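Long-range contacts in peptide ABC transporter, peptide-binding protein (PDB 2D5W), which binds oligopeptides, here crystallised with a pentapeptide, and probably delivers them to an ABC transporter for passage across the membrane: residues Pro365-Tyr370 / Ala534-Ala539; Asp307-Glu312 / Gln453-Cys458; Phe405-Val410 / Ile432-Lys437. All blocks are in the same frame, centred on the assembly; numbering follows the deposited sequence.

Interaction 1 of 3, residues Pro365-Tyr370 / Ala534-Ala539; sequences PNVKKY and AQEIWA
N366 and E536 face each other where an irregular loop, running between helices 337-345 and 374-383 of this solute-binding protein, lies against helix 524-541. Their oxygens, N366 O and E536 OE1, are both acceptors, and a water settles the pairing by donating to each. The E536 chain, bent at its second torsion (chi2 -81°), turns the carboxylate toward the loop.

Next along the loop, V367 supplies the apolar part of the contact. Its CB packs on the CB of A539 at 3.7 Å, while CG1 rests over the first turn of the segment, 3.6 Å from Q535 O and 3.8 Å from Q535 CB. The Q535 amide is engaged elsewhere, with T354, N364 and L362 among its partners.

At K368 the backbone is held through a second water, which accepts from K368 N and donates to both E536 O and E536 OE2, so one water joins the loop to main chain and side chain of the same helical residue. K368 O also lies 3.8 Å from A539 CB, and the extended lysine chain ends in a salt bridge with E540.

Y370 closes the segment with the direct hydrogen bond of the contact. The carbonyl oxygen lies at the edge of the phenol ring, close to its plane, and Y370 OH donates to A539 O at 2.7 Å, tilted 17° from the carbonyl plane.

Interaction 2 of 3, residues Asp307-Glu312 / Gln453-Cys458; sequences DINKFE and QRASEC
An Asx turn at the end of strand 293-308 meets a short 3-10 turn in the loop between helix 449-452 and strand 463-469. The evidence for the first motif is local: N309 OD1 accepts from F311 N at 2.8 Å, with a C=O...donor angle of 166°. This bond helps fix the rotation of the amide. With CG held anti to the backbone N, the N309 side chain reaches across to A455, and its ND2 donates to A455 O at 3.1 Å. That bond is bent, with an N-H...acceptor angle of 140°, and A455 O stands out of the amide plane.

The same carbonyl oxygen takes a second bond from C458 N, 2.8 Å away, within the turn. The two donors come to A455 O from opposite faces of its carbonyl plane, so they do not compete for one position. N309 ND2 also donates to W460 O, which gives the side chain a grip on two points of the same loop.

F311 carries the apolar half. The ring lies flat on S456: CB sits 3.7 Å from the ring centroid and 16° off the normal, a CH-pi contact over the face. F311 CE1 also touches A455 CB, at 3.8 Å, obliquely to the ring. S456 O accepts from N313 ND2, just beyond residues 307-312.

The contact therefore combines two kinds of chemistry, an amide satisfied at both ends and an aromatic face laid on a turn. Beside it the disulfide between C458 and C314 adds a covalent link between the same two regions of chain, and together these ties probably leave the two loops little freedom to shift against each other.

Interaction 3 of 3, residues Phe405-Val410 / Ile432-Lys437; sequences FEIEYV and IGIAVK
With CG of F405 anti to the backbone N (chi1 -151°) and CG1 of I434 anti to its own carbonyl carbon (chi1 -70°), the two side chains lie alongside each other, pointing the same way. They stand at the start of a parallel strand pair in the beta-alpha-beta unit made by strand 401-410, helix 416-431 and strand 435-438. I434 CG1 lies 3.9 Å from the centroid of the F405 ring and 13° off its normal, a CH-pi contact over the face; I434 CG2 touches F405 CD2 at 3.8 Å. Losing the F405 ring to an alanine is likely to leave this flank of I434 uncovered and to open a gap toward L381 of helix 374-383, which both side chains touch.

The parallel register rests on four backbone hydrogen bonds, which alternate in direction: A435 N to F405 O, I407 N to A435 O, K437 N to I407 O and Y409 N to K437 O, each 2.9 Å long. G433, at positive phi, completes the Schellman motif that ends helix 416-431 just before the second strand.

On the face bearing E406, E408, A435 and K437, the lysine's aliphatic chain runs past a carboxylate, CD lying 3.5 Å from E406 OE2. The charged atoms do not touch: K437 NZ stays 5.5 Å from OE1 of E408, which bonds to N439, and 5.9 Å from E406 OE2, so any attraction is probably long-range. On the face of I407 and V436, V436 CG1 comes within 3.3 Å of Y409 CB and lies at the edge of the phenol ring, whose hydroxyl bonds to E465 OE1.

How the interactions relate
Interactions 2 and 3 belong to the same mixed sheet: strand 293-308 leads into the first, strands 401-410 and 435-438 form the second, and strand 463-469 pairs with both 293-308 and 401-410. Their centres are 16 Å apart. Interaction 1 lies farther off, 23 Å from interaction 2 and 25 Å from interaction 3 between centres, but its helix 524-541 is followed directly by strand 544-557, which pairs antiparallel with 293-308. All three contacts thus border this sheet or elements next to it. Along the chain the order is 307-312, 365-370, 405-410, 432-437, 453-458, 534-539: interactions 1 and 2 interleave, and in sequence the beta-alpha-beta pairing lies between the segments of both longer-range contacts.

Interaction 1 of 3, residues Pro365-Tyr370 / Ala534-Ala539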
loop_
_atom_site.group_PDB
_atom_site.type_symbol
_atom_site.label_atom_id
_atom_site.label_comp_id
_atom_site.label_asym_id
_atom_site.label_seq_id
_atom_site.Cartn_x
_atom_site.Cartn_y
_atom_site.Cartn_z
ATOM N N PRO A 365 19.964 -2.468 10.674
ATOM C CA PRO A 365 20.393 -1.175 11.218
ATOM C C PRO A 365 21.824 -0.781 10.864
ATOM O O PRO A 365 22.258 0.327 11.181
ATOM C CB PRO A 365 20.232 -1.379 12.718
ATOM C CG PRO A 365 20.669 -2.804 12.881
ATOM C CD PRO A 365 19.965 -3.503 11.726
ATOM N N ASN A 366 22.540 -1.672 10.185
ATOM C CA ASN A 366 23.946 -1.439 9.864
ATOM C C ASN A 366 24.320 -0.964 8.461
ATOM O O ASN A 366 25.508 -0.868 8.150
ATOM C CB ASN A 366 24.728 -2.720 10.167
ATOM C CG ASN A 366 24.469 -3.243 11.566
ATOM O OD1 ASN A 366 24.399 -4.453 11.783
ATOM N ND2 ASN A 366 24.334 -2.336 12.525
ATOM N N VAL A 367 23.342 -0.657 7.615
ATOM C CA VAL A 367 23.663 -0.219 6.259
ATOM C C VAL A 367 24.314 1.162 6.218
ATOM O O VAL A 367 24.248 1.927 7.182
ATOM C CB VAL A 367 22.408 -0.201 5.350
ATOM C CG1 VAL A 367 21.720 -1.554 5.393
ATOM C CG2 VAL A 367 21.461 0.915 5.777
ATOM N N LYS A 368 24.941 1.465 5.088
ATOM C CA LYS A 368 25.610 2.743 4.876
ATOM C C LYS A 368 24.640 3.906 5.086
ATOM O O LYS A 368 23.503 3.869 4.610
ATOM C CB LYS A 368 26.177 2.781 3.456
ATOM C CG LYS A 368 26.888 4.066 3.070
ATOM C CD LYS A 368 27.446 3.947 1.659
ATOM C CE LYS A 368 28.129 5.226 1.214
ATOM N NZ LYS A 368 28.688 5.083 -0.159
ATOM N N LYS A 369 25.092 4.936 5.798
ATOM C CA LYS A 369 24.270 6.112 6.070
ATOM C C LYS A 369 24.829 7.342 5.362
ATOM O O LYS A 369 26.047 7.526 5.279
ATOM C CB LYS A 369 24.210 6.388 7.574
ATOM C CG LYS A 369 23.617 5.262 8.406
ATOM C CD LYS A 369 23.622 5.629 9.882
ATOM C CE LYS A 369 23.098 4.490 10.741
ATOM N NZ LYS A 369 23.137 4.829 12.189
ATOM N N TYR A 370 23.934 8.186 4.861
ATOM C CA TYR A 370 24.329 9.404 4.165
ATOM C C TYR A 370 23.958 10.621 4.998
ATOM O O TYR A 370 22.819 11.091 4.969
ATOM C CB TYR A 370 23.638 9.463 2.806
ATOM C CG TYR A 370 24.052 8.343 1.883
ATOM C CD1 TYR A 370 25.079 8.520 0.956
ATOM C CD2 TYR A 370 23.427 7.097 1.942
ATOM C CE1 TYR A 370 25.471 7.491 0.111
ATOM C CE2 TYR A 370 23.812 6.057 1.101
ATOM C CZ TYR A 370 24.833 6.261 0.187
ATOM O OH TYR A 370 25.204 5.244 -0.662
ATOM N N ALA A 534 21.172 -7.806 1.087
ATOM C CA ALA A 534 20.439 -7.086 0.052
ATOM C C ALA A 534 20.301 -5.609 0.430
ATOM O O ALA A 534 20.424 -4.728 -0.423
ATOM C CB ALA A 534 19.060 -7.708 -0.149
ATOM N N GLN A 535 20.050 -5.339 1.707
ATOM C CA GLN A 535 19.906 -3.960 2.166
ATOM C C GLN A 535 21.226 -3.191 2.087
ATOM O O GLN A 535 21.227 -1.984 1.848
ATOM C CB GLN A 535 19.342 -3.928 3.589
ATOM C CG GLN A 535 17.872 -4.343 3.659
ATOM C CD GLN A 535 17.363 -4.494 5.081
ATOM O OE1 GLN A 535 17.046 -3.515 5.759
ATOM N NE2 GLN A 535 17.295 -5.737 5.545
ATOM N N GLU A 536 22.345 -3.886 2.279
ATOM C CA GLU A 536 23.653 -3.240 2.189
ATOM C C GLU A 536 23.864 -2.744 0.757
ATOM O O GLU A 536 24.312 -1.617 0.538
ATOM C CB GLU A 536 24.767 -4.223 2.566
ATOM C CG GLU A 536 24.849 -4.566 4.049
ATOM C CD GLU A 536 25.582 -3.512 4.870
ATOM O OE1 GLU A 536 25.676 -3.682 6.105
ATOM O OE2 GLU A 536 26.071 -2.520 4.290
ATOM N N ILE A 537 23.541 -3.590 -0.216
ATOM C CA ILE A 537 23.681 -3.223 -1.619
ATOM C C ILE A 537 22.725 -2.078 -1.947
ATOM O O ILE A 537 23.097 -1.106 -2.604
ATOM C CB ILE A 537 23.369 -4.426 -2.534
ATOM C CG1 ILE A 537 24.451 -5.495 -2.361
ATOM C CG2 ILE A 537 23.280 -3.978 -3.986
ATOM C CD1 ILE A 537 24.130 -6.809 -3.037
ATOM N N TRP A 538 21.489 -2.198 -1.472
ATOM C CA TRP A 538 20.461 -1.189 -1.694
ATOM C C TRP A 538 20.938 0.187 -1.220
ATOM O O TRP A 538 20.790 1.186 -1.927
ATOM C CB TRP A 538 19.189 -1.592 -0.936
ATOM C CG TRP A 538 17.989 -0.720 -1.185
ATOM C CD1 TRP A 538 16.969 -0.956 -2.063
ATOM C CD2 TRP A 538 17.684 0.525 -0.543
ATOM N NE1 TRP A 538 16.046 0.063 -2.007
ATOM C CE2 TRP A 538 16.463 0.986 -1.083
ATOM C CE3 TRP A 538 18.325 1.297 0.437
ATOM C CZ2 TRP A 538 15.868 2.187 -0.677
ATOM C CZ3 TRP A 538 17.734 2.490 0.841
ATOM C CH2 TRP A 538 16.518 2.923 0.283
ATOM N N ALA A 539 21.520 0.233 -0.024
ATOM C CA ALA A 539 21.991 1.493 0.541
ATOM C C ALA A 539 23.138 2.115 -0.249
ATOM O O ALA A 539 23.262 3.337 -0.305
ATOM C CB ALA A 539 22.400 1.298 1.996
HETATM O O HOH W 1 27.629 -2.780 7.825
HETATM O O HOH W 2 25.394 -0.447 2.866
#

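Interaction 2 of 3, residues Asp307-Glu312 / Gln453-Cys458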
loop_
_atom_site.group_PDB
_atom_site.type_symbol
_atom_site.label_atom_id
_atom_site.label_comp_id
_atom_site.label_asym_id
_atom_site.label_seq_id
_atom_site.Cartn_x
_atom_site.Cartn_y
_atom_site.Cartn_z
ATOM N N ASP A 307 11.033 8.380 -4.442
ATOM C CA ASP A 307 11.396 7.552 -5.574
ATOM C C ASP A 307 12.055 8.445 -6.613
ATOM O O ASP A 307 11.810 9.657 -6.663
ATOM C CB ASP A 307 10.169 6.843 -6.144
ATOM C CG ASP A 307 9.863 5.562 -5.403
ATOM O OD1 ASP A 307 8.766 5.453 -4.817
ATOM O OD2 ASP A 307 10.737 4.664 -5.395
ATOM N N ILE A 308 12.902 7.828 -7.429
ATOM C CA ILE A 308 13.668 8.522 -8.454
ATOM C C ILE A 308 13.501 7.815 -9.791
ATOM O O ILE A 308 13.731 6.610 -9.885
ATOM C CB ILE A 308 15.173 8.500 -8.101
ATOM C CG1 ILE A 308 15.403 9.103 -6.710
ATOM C CG2 ILE A 308 15.977 9.220 -9.174
ATOM C CD1 ILE A 308 15.129 10.581 -6.611
ATOM N N ASN A 309 13.099 8.555 -10.817
ATOM C CA ASN A 309 12.944 7.959 -12.138
ATOM C C ASN A 309 14.345 7.673 -12.684
ATOM O O ASN A 309 15.142 8.594 -12.856
ATOM C CB ASN A 309 12.219 8.923 -13.075
ATOM C CG ASN A 309 11.900 8.294 -14.414
ATOM O OD1 ASN A 309 12.610 7.401 -14.870
ATOM N ND2 ASN A 309 10.839 8.763 -15.059
ATOM N N LYS A 310 14.644 6.403 -12.943
ATOM C CA LYS A 310 15.953 6.019 -13.462
ATOM C C LYS A 310 15.859 5.417 -14.860
ATOM O O LYS A 310 16.804 4.774 -15.331
ATOM C CB LYS A 310 16.618 5.026 -12.503
ATOM C CG LYS A 310 16.859 5.597 -11.109
ATOM C CD LYS A 310 17.341 4.532 -10.128
ATOM C CE LYS A 310 16.272 3.478 -9.853
ATOM N NZ LYS A 310 15.060 4.051 -9.194
ATOM N N PHE A 311 14.725 5.623 -15.525
ATOM C CA PHE A 311 14.537 5.092 -16.875
ATOM C C PHE A 311 15.316 5.910 -17.892
ATOM O O PHE A 311 14.991 7.066 -18.159
ATOM C CB PHE A 311 13.056 5.079 -17.255
ATOM C CG PHE A 311 12.253 4.050 -16.517
ATOM C CD1 PHE A 311 11.559 4.382 -15.359
ATOM C CD2 PHE A 311 12.203 2.741 -16.977
ATOM C CE1 PHE A 311 10.825 3.420 -14.670
ATOM C CE2 PHE A 311 11.474 1.773 -16.296
ATOM C CZ PHE A 311 10.783 2.112 -15.142
ATOM N N GLU A 312 16.335 5.284 -18.468
ATOM C CA GLU A 312 17.200 5.931 -19.441
ATOM C C GLU A 312 16.535 6.344 -20.753
ATOM O O GLU A 312 17.099 7.133 -21.509
ATOM C CB GLU A 312 18.409 5.032 -19.712
ATOM C CG GLU A 312 19.365 4.955 -18.526
ATOM C CD GLU A 312 20.305 3.768 -18.591
ATOM O OE1 GLU A 312 20.953 3.572 -19.640
ATOM O OE2 GLU A 312 20.402 3.035 -17.583
ATOM N N GLN A 453 2.602 4.226 -11.999
ATOM C CA GLN A 453 3.172 3.095 -12.724
ATOM C C GLN A 453 3.538 3.396 -14.177
ATOM O O GLN A 453 3.609 2.490 -15.006
ATOM C CB GLN A 453 2.208 1.899 -12.626
ATOM C CG GLN A 453 2.224 1.282 -11.218
ATOM C CD GLN A 453 0.942 0.569 -10.804
ATOM O OE1 GLN A 453 0.835 0.102 -9.668
ATOM N NE2 GLN A 453 -0.024 0.479 -11.706
ATOM N N ARG A 454 3.802 4.667 -14.480
ATOM C CA ARG A 454 4.160 5.062 -15.840
ATOM C C ARG A 454 5.417 5.932 -15.947
ATOM O O ARG A 454 5.540 6.748 -16.865
ATOM C CB ARG A 454 2.973 5.765 -16.508
ATOM C CG ARG A 454 1.738 4.873 -16.673
ATOM C CD ARG A 454 1.961 3.743 -17.677
ATOM N NE ARG A 454 0.739 2.972 -17.912
ATOM C CZ ARG A 454 0.260 2.038 -17.096
ATOM N NH1 ARG A 454 -0.864 1.404 -17.401
ATOM N NH2 ARG A 454 0.911 1.713 -15.987
ATOM N N ALA A 455 6.354 5.758 -15.020
ATOM C CA ALA A 455 7.600 6.516 -15.078
ATOM C C ALA A 455 8.370 6.128 -16.346
ATOM O O ALA A 455 9.118 6.938 -16.898
ATOM C CB ALA A 455 8.450 6.237 -13.840
ATOM N N SER A 456 8.185 4.892 -16.807
ATOM C CA SER A 456 8.873 4.424 -18.010
ATOM C C SER A 456 8.383 5.180 -19.241
ATOM O O SER A 456 9.033 5.162 -20.289
ATOM C CB SER A 456 8.665 2.918 -18.202
ATOM O OG SER A 456 7.312 2.614 -18.490
ATOM N N GLU A 457 7.232 5.833 -19.108
ATOM C CA GLU A 457 6.649 6.631 -20.185
ATOM C C GLU A 457 6.894 8.106 -19.872
ATOM O O GLU A 457 6.325 8.994 -20.505
ATOM C CB GLU A 457 5.145 6.364 -20.300
ATOM C CG GLU A 457 4.790 4.961 -20.772
ATOM C CD GLU A 457 5.216 4.701 -22.204
ATOM O OE1 GLU A 457 4.820 5.485 -23.092
ATOM O OE2 GLU A 457 5.938 3.710 -22.443
ATOM N N CYS A 458 7.739 8.341 -18.871
ATOM C CA CYS A 458 8.130 9.672 -18.421
ATOM C C CYS A 458 6.983 10.538 -17.879
ATOM O O CYS A 458 7.008 11.763 -18.003
ATOM C CB CYS A 458 8.878 10.407 -19.550
ATOM S SG CYS A 458 9.956 9.333 -20.566
#

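Interaction 3 of 3, residues Phe405-Val410 / Ile432-Lys437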
loop_
_atom_site.group_PDB
_atom_site.type_symbol
_atom_site.label_atom_id
_atom_site.label_comp_id
_atom_site.label_asym_id
_atom_site.label_seq_id
_atom_site.Cartn_x
_atom_site.Cartn_y
_atom_site.Cartn_z
ATOM N N PHE A 405 20.008 21.722 -13.806
ATOM C CA PHE A 405 19.559 20.812 -12.768
ATOM C C PHE A 405 18.322 21.325 -12.039
ATOM O O PHE A 405 18.391 21.788 -10.898
ATOM C CB PHE A 405 20.688 20.519 -11.774
ATOM C CG PHE A 405 20.590 19.155 -11.133
ATOM C CD1 PHE A 405 21.695 18.310 -11.100
ATOM C CD2 PHE A 405 19.392 18.710 -10.576
ATOM C CE1 PHE A 405 21.610 17.040 -10.527
ATOM C CE2 PHE A 405 19.298 17.441 -10.000
ATOM C CZ PHE A 405 20.409 16.607 -9.976
ATOM N N GLU A 406 17.199 21.266 -12.744
ATOM C CA GLU A 406 15.899 21.625 -12.191
ATOM C C GLU A 406 15.196 20.279 -12.224
ATOM O O GLU A 406 14.976 19.710 -13.297
ATOM C CB GLU A 406 15.161 22.621 -13.080
ATOM C CG GLU A 406 13.768 22.957 -12.567
ATOM C CD GLU A 406 13.011 23.889 -13.489
ATOM O OE1 GLU A 406 13.489 25.020 -13.716
ATOM O OE2 GLU A 406 11.939 23.488 -13.985
ATOM N N ILE A 407 14.859 19.763 -11.050
ATOM C CA ILE A 407 14.240 18.453 -10.951
ATOM C C ILE A 407 12.800 18.522 -10.460
ATOM O O ILE A 407 12.476 19.289 -9.554
ATOM C CB ILE A 407 15.098 17.557 -10.014
ATOM C CG1 ILE A 407 14.596 16.114 -10.037
ATOM C CG2 ILE A 407 15.096 18.124 -8.598
ATOM C CD1 ILE A 407 15.528 15.145 -9.337
ATOM N N GLU A 408 11.933 17.726 -11.077
ATOM C CA GLU A 408 10.532 17.685 -10.687
ATOM C C GLU A 408 10.436 17.029 -9.312
ATOM O O GLU A 408 11.159 16.077 -9.025
ATOM C CB GLU A 408 9.718 16.878 -11.704
ATOM C CG GLU A 408 8.221 16.871 -11.413
ATOM C CD GLU A 408 7.426 15.998 -12.369
ATOM O OE1 GLU A 408 6.532 16.533 -13.055
ATOM O OE2 GLU A 408 7.684 14.778 -12.429
ATOM N N TYR A 409 9.554 17.545 -8.462
ATOM C CA TYR A 409 9.365 17.002 -7.116
ATOM C C TYR A 409 7.861 16.900 -6.896
ATOM O O TYR A 409 7.171 17.902 -6.678
ATOM C CB TYR A 409 10.024 17.935 -6.094
ATOM C CG TYR A 409 10.213 17.404 -4.682
ATOM C CD1 TYR A 409 11.072 18.064 -3.805
ATOM C CD2 TYR A 409 9.512 16.293 -4.203
ATOM C CE1 TYR A 409 11.234 17.644 -2.493
ATOM C CE2 TYR A 409 9.667 15.863 -2.874
ATOM C CZ TYR A 409 10.533 16.549 -2.029
ATOM O OH TYR A 409 10.708 16.171 -0.714
ATOM N N VAL A 410 7.369 15.671 -6.982
ATOM C CA VAL A 410 5.955 15.368 -6.841
ATOM C C VAL A 410 5.595 14.771 -5.492
ATOM O O VAL A 410 6.330 13.952 -4.954
ATOM C CB VAL A 410 5.512 14.323 -7.902
ATOM C CG1 VAL A 410 4.044 13.970 -7.719
ATOM C CG2 VAL A 410 5.779 14.847 -9.296
ATOM N N ILE A 432 23.338 24.268 -3.267
ATOM C CA ILE A 432 24.313 23.557 -4.088
ATOM C C ILE A 432 23.961 23.571 -5.575
ATOM O O ILE A 432 24.582 22.871 -6.374
ATOM C CB ILE A 432 24.508 22.095 -3.627
ATOM C CG1 ILE A 432 23.179 21.337 -3.676
ATOM C CG2 ILE A 432 25.108 22.079 -2.231
ATOM C CD1 ILE A 432 23.311 19.854 -3.401
ATOM N N GLY A 433 22.952 24.353 -5.943
ATOM C CA GLY A 433 22.600 24.463 -7.346
ATOM C C GLY A 433 21.533 23.552 -7.911
ATOM O O GLY A 433 21.435 23.409 -9.128
ATOM N N ILE A 434 20.745 22.917 -7.052
ATOM C CA ILE A 434 19.669 22.070 -7.545
ATOM C C ILE A 434 18.357 22.805 -7.311
ATOM O O ILE A 434 18.023 23.154 -6.180
ATOM C CB ILE A 434 19.639 20.692 -6.838
ATOM C CG1 ILE A 434 20.855 19.862 -7.269
ATOM C CG2 ILE A 434 18.340 19.955 -7.182
ATOM C CD1 ILE A 434 20.934 18.486 -6.625
ATOM N N ALA A 435 17.637 23.067 -8.397
ATOM C CA ALA A 435 16.352 23.749 -8.325
ATOM C C ALA A 435 15.268 22.686 -8.304
ATOM O O ALA A 435 15.399 21.640 -8.941
ATOM C CB ALA A 435 16.168 24.668 -9.529
ATOM N N VAL A 436 14.202 22.959 -7.563
ATOM C CA VAL A 436 13.093 22.029 -7.444
ATOM C C VAL A 436 11.825 22.599 -8.063
ATOM O O VAL A 436 11.429 23.726 -7.763
ATOM C CB VAL A 436 12.814 21.703 -5.961
ATOM C CG1 VAL A 436 11.528 20.905 -5.827
ATOM C CG2 VAL A 436 13.979 20.923 -5.378
ATOM N N LYS A 437 11.201 21.823 -8.942
ATOM C CA LYS A 437 9.957 22.247 -9.560
ATOM C C LYS A 437 8.859 21.419 -8.915
ATOM O O LYS A 437 8.725 20.223 -9.177
ATOM C CB LYS A 437 9.972 22.006 -11.069
ATOM C CG LYS A 437 8.695 22.469 -11.761
ATOM C CD LYS A 437 8.760 22.264 -13.265
ATOM C CE LYS A 437 7.493 22.763 -13.944
ATOM N NZ LYS A 437 6.276 22.062 -13.450
#